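Ice-binding protein (Leucosporidium, PDB 3UYU) binds to the surface of ice crystals and inhibits their growth, with low thermal hysteresis activity, and confers freeze tolerance. Local coordinates at residues A[190-195]-A[208-213]; A[113-118]-A[130-135]; A[29-34]-A[62-67]. The protein carries 2 engineered substitutions. All coordinates share one frame; numbering follows the deposited sequence.

Contact 1: residues A[190-195]-A[208-213]; sequences LAKRFV and LSQTEV
Glu212 lies alongside Phe194, with its CB over one face of the ring. This CB sits 3.9 Å from the centroid of the Phe194 ring, a CH-pi contact displaced toward the rim, and the next atom, CG, comes against the rim, 3.3 Å from Phe194 CZ. Beyond CG the chain bends (chi2 90°) and takes the carboxylate away from the neighbouring segment, its plane 37° from that of the ring. The backbone O of Glu212 accepts from Val195 N at 3.0 Å. At Phe194 an alanine would probably leave CB and CG of Glu212 without their apolar cover and open a gap beside Ala214, a proposed ice-binding position. At the end of its strand, Ser209 works in both directions: its OG, anti to the backbone N (chi1 168°), donates to Arg193 O at 2.8 Å from above the carbonyl plane and accepts from Thr211 N at 2.9 Å, closing an ST turn. The two bonds fix the hydroxyl at the bend of both chains. Ala191 N to Leu208 O and Gln210 N to Ala191 O complete the parallel ladder, and Leu190 CD2 packs on Leu208 CD1 at 3.7 Å. In-register corners stacked this way, one coil upon the next, are characteristic of a right-handed beta-helix.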
loop_
_atom_site.group_PDB
_atom_site.type_symbol
_atom_site.label_atom_id
_atom_site.label_comp_id
_atom_site.label_asym_id
_atom_site.label_seq_id
_atom_site.Cartn_x
_atom_site.Cartn_y
_atom_site.Cartn_z
ATOM N N LEU A 190 -8.174 -9.161 12.676
ATOM C CA LEU A 190 -6.708 -9.076 12.407
ATOM C C LEU A 190 -6.111 -10.157 13.316
ATOM O O LEU A 190 -5.836 -9.923 14.521
ATOM C CB LEU A 190 -6.180 -7.686 12.770
ATOM C CG LEU A 190 -6.741 -6.521 11.910
ATOM C CD1 LEU A 190 -6.624 -5.185 12.689
ATOM C CD2 LEU A 190 -5.959 -6.467 10.720
ATOM N N ALA A 191 -5.927 -11.340 12.719
ATOM C CA ALA A 191 -5.459 -12.559 13.430
ATOM C C ALA A 191 -3.992 -12.841 13.195
ATOM O O ALA A 191 -3.538 -12.812 12.060
ATOM C CB ALA A 191 -6.250 -13.745 12.944
ATOM N N LYS A 192 -3.285 -13.030 14.311
ATOM C CA LYS A 192 -1.891 -13.465 14.203
ATOM C C LYS A 192 -1.705 -14.896 13.746
ATOM O O LYS A 192 -0.702 -15.221 13.090
ATOM C CB LYS A 192 -1.107 -13.133 15.473
ATOM C CG LYS A 192 0.374 -13.282 15.234
ATOM C CD LYS A 192 1.093 -13.762 16.426
ATOM C CE LYS A 192 2.582 -13.435 16.299
ATOM N NZ LYS A 192 2.705 -12.258 15.382
ATOM N N ARG A 193 -2.642 -15.762 14.113
ATOM C CA ARG A 193 -2.508 -17.198 13.820
ATOM C C ARG A 193 -3.783 -17.663 13.153
ATOM O O ARG A 193 -4.365 -16.935 12.350
ATOM C CB ARG A 193 -2.187 -17.973 15.104
ATOM C CG ARG A 193 -0.829 -17.490 15.766
ATOM C CD ARG A 193 -0.572 -18.250 17.029
ATOM N NE ARG A 193 0.816 -18.703 17.064
ATOM C CZ ARG A 193 1.253 -19.689 17.859
ATOM N NH1 ARG A 193 0.404 -20.296 18.699
ATOM N NH2 ARG A 193 2.540 -20.063 17.830
ATOM N N PHE A 194 -4.255 -18.856 13.502
ATOM C CA PHE A 194 -5.231 -19.553 12.689
ATOM C C PHE A 194 -6.619 -18.926 12.899
ATOM O O PHE A 194 -6.901 -18.467 13.993
ATOM C CB PHE A 194 -5.293 -21.007 13.181
ATOM C CG PHE A 194 -5.487 -22.010 12.096
ATOM C CD1 PHE A 194 -6.750 -22.180 11.489
ATOM C CD2 PHE A 194 -4.432 -22.806 11.666
ATOM C CE1 PHE A 194 -6.964 -23.106 10.502
ATOM C CE2 PHE A 194 -4.638 -23.763 10.669
ATOM C CZ PHE A 194 -5.918 -23.912 10.084
ATOM N N VAL A 195 -7.436 -18.875 11.842
ATOM C CA VAL A 195 -8.895 -18.534 11.979
ATOM C C VAL A 195 -9.703 -19.651 11.364
ATOM O O VAL A 195 -9.479 -20.036 10.195
ATOM C CB VAL A 195 -9.232 -17.224 11.225
ATOM C CG1 VAL A 195 -10.750 -16.859 11.393
ATOM C CG2 VAL A 195 -8.402 -16.062 11.742
ATOM N N LEU A 208 -8.302 -11.318 8.150
ATOM C CA LEU A 208 -6.897 -11.013 7.754
ATOM C C LEU A 208 -6.038 -11.846 8.668
ATOM O O LEU A 208 -5.923 -11.512 9.815
ATOM C CB LEU A 208 -6.631 -9.517 7.888
ATOM C CG LEU A 208 -7.636 -8.572 7.110
ATOM C CD1 LEU A 208 -7.292 -7.120 7.317
ATOM C CD2 LEU A 208 -7.536 -8.783 5.609
ATOM N N SER A 209 -5.418 -12.924 8.153
ATOM C CA SER A 209 -4.644 -13.784 9.055
ATOM C C SER A 209 -3.183 -13.890 8.647
ATOM O O SER A 209 -2.918 -14.069 7.446
ATOM C CB SER A 209 -5.229 -15.209 8.992
ATOM O OG SER A 209 -4.317 -16.121 9.639
ATOM N N GLN A 210 -2.277 -13.862 9.631
ATOM C CA GLN A 210 -0.815 -14.126 9.357
ATOM C C GLN A 210 -0.424 -15.583 9.180
ATOM O O GLN A 210 0.757 -15.915 8.850
ATOM C CB GLN A 210 0.017 -13.496 10.438
ATOM C CG GLN A 210 -0.103 -11.964 10.297
ATOM C CD GLN A 210 0.751 -11.128 11.248
ATOM O OE1 GLN A 210 1.857 -11.523 11.653
ATOM N NE2 GLN A 210 0.231 -9.960 11.604
ATOM N N THR A 211 -1.414 -16.463 9.282
ATOM C CA THR A 211 -1.192 -17.892 8.913
ATOM C C THR A 211 -2.313 -18.359 8.016
ATOM O O THR A 211 -2.367 -17.986 6.874
ATOM C CB THR A 211 -0.910 -18.808 10.176
ATOM O OG1 THR A 211 -2.051 -18.877 11.033
ATOM C CG2 THR A 211 0.220 -18.319 11.015
ATOM N N GLU A 212 -3.198 -19.237 8.504
ATOM C CA GLU A 212 -4.218 -19.943 7.678
ATOM C C GLU A 212 -5.652 -19.591 8.099
ATOM O O GLU A 212 -5.924 -19.344 9.281
ATOM C CB GLU A 212 -4.005 -21.472 7.921
ATOM C CG GLU A 212 -5.008 -22.395 7.263
ATOM C CD GLU A 212 -4.597 -22.845 5.862
ATOM O OE1 GLU A 212 -3.401 -22.637 5.531
ATOM O OE2 GLU A 212 -5.450 -23.423 5.108
ATOM N N VAL A 213 -6.521 -19.619 7.111
ATOM C CA VAL A 213 -7.994 -19.451 7.342
ATOM C C VAL A 213 -8.718 -20.703 6.883
ATOM O O VAL A 213 -8.529 -21.161 5.750
ATOM C CB VAL A 213 -8.539 -18.198 6.595
ATOM C CG1 VAL A 213 -10.110 -18.116 6.713
ATOM C CG2 VAL A 213 -7.852 -16.957 7.121
#

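Contact 2: residues A[113-118]-A[130-135]; sequences QTLVPG and TDLTFE
Leu115 and Leu132 meet at an angle on the face that also carries Phe134, CD1 against CD1 at 3.8 Å. Leu132 reaches this point because its CG stands anti to the backbone N (chi1 178°), which also brings the same CD1 to 3.7 Å from Gln113 CB, so one methyl fills the notch between two side chains of the neighbouring strand. Farther along, Leu115 CD1 lies 4.3 Å from Phe134 CE1, approaching the ring obliquely; that ring in turn meets Trp142 edge-to-face. Leu115, Leu132 and Phe134 face the interior of the right-handed beta-helix, in which 113-115, 132-135 and 158-161 run as parallel neighbours on one wall. The outward face carries threonines: Thr114 and Thr133 stand side by side and point the same way, with OG1 of Thr114 3.9 Å from CB of Thr133, whose own hydroxyl is hydrogen-bonded to Thr159 on the next strand. Glu135, extended, passes slantwise by Thr114 CG2. Between the faces the backbones are joined by Thr133 N to Gln113 O, by Leu115 N to Thr133 O at 2.8 Å and by Glu135 N to Leu115 O. Ahead of the first of these bonds a water links the chains, accepting from Gln113 N at 2.9 Å and donating to Asp131 O at 2.8 Å.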
loop_
_atom_site.group_PDB
_atom_site.type_symbol
_atom_site.label_atom_id
_atom_site.label_comp_id
_atom_site.label_asym_id
_atom_site.label_seq_id
_atom_site.Cartn_x
_atom_site.Cartn_y
_atom_site.Cartn_z
ATOM N N GLN A 113 -23.181 -9.111 27.138
ATOM C CA GLN A 113 -22.578 -7.777 27.117
ATOM C C GLN A 113 -23.088 -6.835 26.050
ATOM O O GLN A 113 -23.537 -7.270 24.950
ATOM C CB GLN A 113 -21.047 -7.860 26.914
ATOM C CG GLN A 113 -20.292 -8.412 28.130
ATOM C CD GLN A 113 -20.081 -7.393 29.243
ATOM O OE1 GLN A 113 -20.326 -6.185 29.119
ATOM N NE2 GLN A 113 -19.598 -7.913 30.371
ATOM N N THR A 114 -23.123 -5.570 26.419
ATOM C CA THR A 114 -23.387 -4.500 25.450
ATOM C C THR A 114 -22.214 -3.566 25.537
ATOM O O THR A 114 -21.961 -3.012 26.601
ATOM C CB THR A 114 -24.678 -3.747 25.793
ATOM O OG1 THR A 114 -25.793 -4.602 25.659
ATOM C CG2 THR A 114 -24.851 -2.492 24.927
ATOM N N LEU A 115 -21.483 -3.377 24.440
ATOM C CA LEU A 115 -20.200 -2.696 24.525
ATOM C C LEU A 115 -20.269 -1.310 23.946
ATOM O O LEU A 115 -20.608 -1.136 22.769
ATOM C CB LEU A 115 -19.126 -3.507 23.814
ATOM C CG LEU A 115 -18.960 -4.942 24.266
ATOM C CD1 LEU A 115 -17.859 -5.520 23.406
ATOM C CD2 LEU A 115 -18.589 -4.907 25.740
ATOM N N VAL A 116 -20.019 -0.317 24.772
ATOM C CA VAL A 116 -19.827 1.037 24.295
ATOM C C VAL A 116 -18.537 1.185 23.474
ATOM O O VAL A 116 -17.573 0.382 23.633
ATOM C CB VAL A 116 -19.857 2.109 25.417
ATOM C CG1 VAL A 116 -21.120 1.972 26.219
ATOM C CG2 VAL A 116 -18.616 2.016 26.313
ATOM N N PRO A 117 -18.445 2.210 22.623
ATOM C CA PRO A 117 -17.164 2.462 21.893
ATOM C C PRO A 117 -15.928 2.626 22.774
ATOM O O PRO A 117 -16.039 3.115 23.911
ATOM C CB PRO A 117 -17.426 3.784 21.105
ATOM C CG PRO A 117 -18.972 3.749 20.921
ATOM C CD PRO A 117 -19.416 3.296 22.357
ATOM N N GLY A 118 -14.795 2.151 22.292
ATOM C CA GLY A 118 -13.569 2.358 23.083
ATOM C C GLY A 118 -12.559 1.292 22.780
ATOM O O GLY A 118 -12.709 0.490 21.836
ATOM N N THR A 130 -22.495 -15.976 24.587
ATOM C CA THR A 130 -23.845 -15.487 24.274
ATOM C C THR A 130 -23.764 -14.448 23.155
ATOM O O THR A 130 -22.674 -14.074 22.666
ATOM C CB THR A 130 -24.522 -14.792 25.461
ATOM O OG1 THR A 130 -23.826 -13.571 25.740
ATOM C CG2 THR A 130 -24.502 -15.708 26.722
ATOM N N ASP A 131 -24.919 -13.954 22.723
ATOM C CA ASP A 131 -24.906 -12.806 21.829
ATOM C C ASP A 131 -24.160 -11.619 22.410
ATOM O O ASP A 131 -24.067 -11.473 23.634
ATOM C CB ASP A 131 -26.379 -12.357 21.534
ATOM C CG ASP A 131 -27.164 -13.400 20.749
ATOM O OD1 ASP A 131 -26.640 -14.411 20.229
ATOM O OD2 ASP A 131 -28.415 -13.257 20.688
ATOM N N LEU A 132 -23.611 -10.766 21.544
ATOM C CA LEU A 132 -22.834 -9.610 21.915
ATOM C C LEU A 132 -23.337 -8.416 21.110
ATOM O O LEU A 132 -23.547 -8.534 19.884
ATOM C CB LEU A 132 -21.348 -9.876 21.563
ATOM C CG LEU A 132 -20.338 -8.733 21.832
ATOM C CD1 LEU A 132 -20.220 -8.489 23.329
ATOM C CD2 LEU A 132 -18.968 -9.189 21.230
ATOM N N THR A 133 -23.578 -7.317 21.792
ATOM C CA THR A 133 -24.100 -6.107 21.147
ATOM C C THR A 133 -23.081 -5.006 21.197
ATOM O O THR A 133 -22.465 -4.784 22.220
ATOM C CB THR A 133 -25.358 -5.634 21.893
ATOM O OG1 THR A 133 -26.359 -6.658 21.818
ATOM C CG2 THR A 133 -25.913 -4.337 21.231
ATOM N N PHE A 134 -22.876 -4.329 20.068
ATOM C CA PHE A 134 -22.053 -3.095 20.001
ATOM C C PHE A 134 -23.021 -1.960 19.914
ATOM O O PHE A 134 -23.839 -1.957 18.993
ATOM C CB PHE A 134 -21.138 -3.117 18.770
ATOM C CG PHE A 134 -20.225 -4.282 18.757
ATOM C CD1 PHE A 134 -18.872 -4.160 19.102
ATOM C CD2 PHE A 134 -20.693 -5.517 18.407
ATOM C CE1 PHE A 134 -18.032 -5.304 19.102
ATOM C CE2 PHE A 134 -19.861 -6.644 18.410
ATOM C CZ PHE A 134 -18.501 -6.508 18.773
ATOM N N GLU A 135 -22.915 -1.004 20.830
ATOM C CA GLU A 135 -23.827 0.174 20.789
ATOM C C GLU A 135 -23.069 1.455 20.640
ATOM O O GLU A 135 -22.292 1.835 21.577
ATOM C CB GLU A 135 -24.678 0.233 22.047
ATOM C CG GLU A 135 -25.750 1.321 21.958
ATOM C CD GLU A 135 -26.481 1.564 23.283
ATOM O OE1 GLU A 135 -26.900 0.558 23.934
ATOM O OE2 GLU A 135 -26.649 2.780 23.648
HETATM O O HOH W 1 -21.856 -10.920 25.271
#

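Contact 3: residues A[29-34]-A[62-67]. Engineered in segment 62-67: Met66 (natural residue Leu).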
loop_
_atom_site.group_PDB
_atom_site.type_symbol
_atom_site.label_atom_id
_atom_site.label_comp_id
_atom_site.label_asym_id
_atom_site.label_seq_id
_atom_site.Cartn_x
_atom_site.Cartn_y
_atom_site.Cartn_z
ATOM N N ALA A 29 -19.549 -19.266 0.985
ATOM C CA ALA A 29 -20.076 -18.162 0.191
ATOM C C ALA A 29 -19.437 -16.816 0.577
ATOM O O ALA A 29 -19.801 -16.175 1.592
ATOM C CB ALA A 29 -21.625 -18.062 0.374
ATOM N N ILE A 30 -18.471 -16.399 -0.241
ATOM C CA ILE A 30 -17.630 -15.279 0.111
ATOM C C ILE A 30 -17.990 -14.187 -0.884
ATOM O O ILE A 30 -17.951 -14.387 -2.114
ATOM C CB ILE A 30 -16.097 -15.623 -0.047
ATOM C CG1 ILE A 30 -15.705 -16.897 0.690
ATOM C CG2 ILE A 30 -15.259 -14.388 0.343
ATOM C CD1 ILE A 30 -16.091 -16.888 2.148
ATOM N N LEU A 31 -18.355 -12.999 -0.368
ATOM C CA LEU A 31 -18.548 -11.831 -1.209
ATOM C C LEU A 31 -17.382 -10.873 -1.044
ATOM O O LEU A 31 -17.217 -10.240 0.020
ATOM C CB LEU A 31 -19.872 -11.119 -0.790
ATOM C CG LEU A 31 -20.175 -9.796 -1.531
ATOM C CD1 LEU A 31 -20.193 -9.814 -3.000
ATOM C CD2 LEU A 31 -21.499 -9.211 -0.984
ATOM N N GLY A 32 -16.545 -10.830 -2.075
ATOM C CA GLY A 32 -15.257 -10.049 -2.073
ATOM C C GLY A 32 -14.136 -10.960 -2.467
ATOM O O GLY A 32 -14.268 -12.196 -2.453
ATOM N N ASP A 33 -12.998 -10.319 -2.763
ATOM C CA ASP A 33 -11.819 -11.097 -3.222
ATOM C C ASP A 33 -11.171 -11.847 -2.088
ATOM O O ASP A 33 -11.223 -11.471 -0.898
ATOM C CB ASP A 33 -10.788 -10.132 -3.836
ATOM C CG ASP A 33 -11.301 -9.440 -5.066
ATOM O OD1 ASP A 33 -12.328 -9.818 -5.690
ATOM O OD2 ASP A 33 -10.643 -8.387 -5.487
ATOM N N ILE A 34 -10.428 -12.894 -2.458
ATOM C CA ILE A 34 -9.598 -13.577 -1.516
ATOM C C ILE A 34 -8.136 -13.735 -2.061
ATOM O O ILE A 34 -7.920 -13.736 -3.305
ATOM C CB ILE A 34 -10.159 -14.980 -1.057
ATOM C CG1 ILE A 34 -10.109 -15.986 -2.209
ATOM C CG2 ILE A 34 -11.635 -14.842 -0.496
ATOM C CD1 ILE A 34 -10.494 -17.481 -1.772
ATOM N N GLN A 62 -17.822 -20.463 -5.234
ATOM C CA GLN A 62 -17.986 -20.051 -3.858
ATOM C C GLN A 62 -17.540 -18.623 -3.590
ATOM O O GLN A 62 -17.732 -18.205 -2.491
ATOM C CB GLN A 62 -17.223 -20.963 -2.928
ATOM C CG GLN A 62 -17.751 -22.461 -2.976
ATOM C CD GLN A 62 -16.804 -23.377 -2.241
ATOM O OE1 GLN A 62 -16.017 -24.189 -2.940
ATOM N NE2 GLN A 62 -16.743 -23.310 -0.962
ATOM N N VAL A 63 -16.933 -17.941 -4.568
ATOM C CA VAL A 63 -16.387 -16.575 -4.302
ATOM C C VAL A 63 -17.019 -15.689 -5.343
ATOM O O VAL A 63 -16.963 -15.914 -6.563
ATOM C CB VAL A 63 -14.862 -16.563 -4.457
ATOM C CG1 VAL A 63 -14.277 -15.107 -4.326
ATOM C CG2 VAL A 63 -14.212 -17.393 -3.391
ATOM N N THR A 64 -17.676 -14.611 -4.874
ATOM C CA THR A 64 -18.151 -13.581 -5.770
ATOM C C THR A 64 -17.074 -12.471 -5.790
ATOM O O THR A 64 -16.999 -11.665 -4.870
ATOM C CB THR A 64 -19.552 -13.058 -5.344
ATOM O OG1 THR A 64 -20.474 -14.157 -5.434
ATOM C CG2 THR A 64 -19.997 -12.018 -6.352
ATOM N N GLY A 65 -16.191 -12.583 -6.795
ATOM C CA GLY A 65 -14.967 -11.746 -6.844
ATOM C C GLY A 65 -13.870 -12.592 -7.419
ATOM O O GLY A 65 -14.137 -13.522 -8.205
HETATM N N MSE A 66 -12.640 -12.209 -7.115
HETATM C CA MSE A 66 -11.467 -12.904 -7.681
HETATM C C MSE A 66 -10.612 -13.502 -6.629
HETATM O O MSE A 66 -10.615 -13.102 -5.476
HETATM C CB MSE A 66 -10.609 -11.873 -8.450
HETATM C CG MSE A 66 -11.118 -11.508 -9.785
HETATM SE SE MSE A 66 -12.588 -10.261 -9.698
HETATM C CE MSE A 66 -12.575 -9.823 -11.619
ATOM N N ILE A 67 -9.799 -14.484 -7.042
ATOM C CA ILE A 67 -8.948 -15.224 -6.126
ATOM C C ILE A 67 -7.529 -15.019 -6.615
ATOM O O ILE A 67 -7.269 -15.227 -7.781
ATOM C CB ILE A 67 -9.265 -16.769 -6.168
ATOM C CG1 ILE A 67 -10.713 -16.920 -5.708
ATOM C CG2 ILE A 67 -8.271 -17.528 -5.255
ATOM C CD1 ILE A 67 -11.396 -18.255 -6.001
HETATM O O HOH W 2 -20.266 -15.667 -3.080
#
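Two parallel rungs of the right-handed beta-helix, 29-31 beside 63-64, turn a corner together here and pair again at Ile34 and Ile67. On the buried face Ile34 and Ile67 lie side by side, CG1 to CG1 at 3.7 Å. Ile34 holds CG1 between its backbone N and carbonyl carbon (chi1 69°), a placement that lets CD1 reach across the corner to Val63 CG2 at 4.1 Å. Ile16 covers Ile30 and Ile34 from strand 16-18. Outside, Leu31 slants across Thr64, CD1 to CG2 at 4.0 Å. Ile30 O is held from two sources, by Thr64 N at 2.8 Å in a nearly straight bond and by a water that also bonds Thr64 OG1. Ile30 N to Gln62 O and Gly32 N to Thr64 O continue the ladder up to the bend. Gly32 and Gly65 make the turn with backbone angles at which a CB would collide with the preceding carbonyl, and at Gly65 also with Asp33. Gly32 O, next to Val63 CG1 at 3.5 Å, is buried without a polar partner. After the bend Ile34 N bonds Met66 O, while Met66 N, in the engineered selenomethionine, donates to Asp33 OD1 at 2.8 Å, meeting the oxygen from above the carboxylate plane, 47° out of it.

All three contacts join parallel rungs of one beta-helix and follow one another along the chain as 3, 2, 1, yet in space contact 1 lies nearest the centre of the chain while contacts 2 and 3 fall on opposite sides of it. The centres of contacts 1 and 3 are about 18 Å apart, those of 1 and 2 about 24 Å and those of 2 and 3 about 29 Å. Contact 1 is nearest the proposed ice-binding positions, the Phe194 side chain about 4 Å from that of Ala214; Gln113 of contact 2 is about 10 Å from Ser127, side chain to side chain. A glycerol, probably from the crystallisation liquor, lies about 3 Å from the Gln210 side chain; in contact 3 Met66 packs on Thr74 of the second subunit.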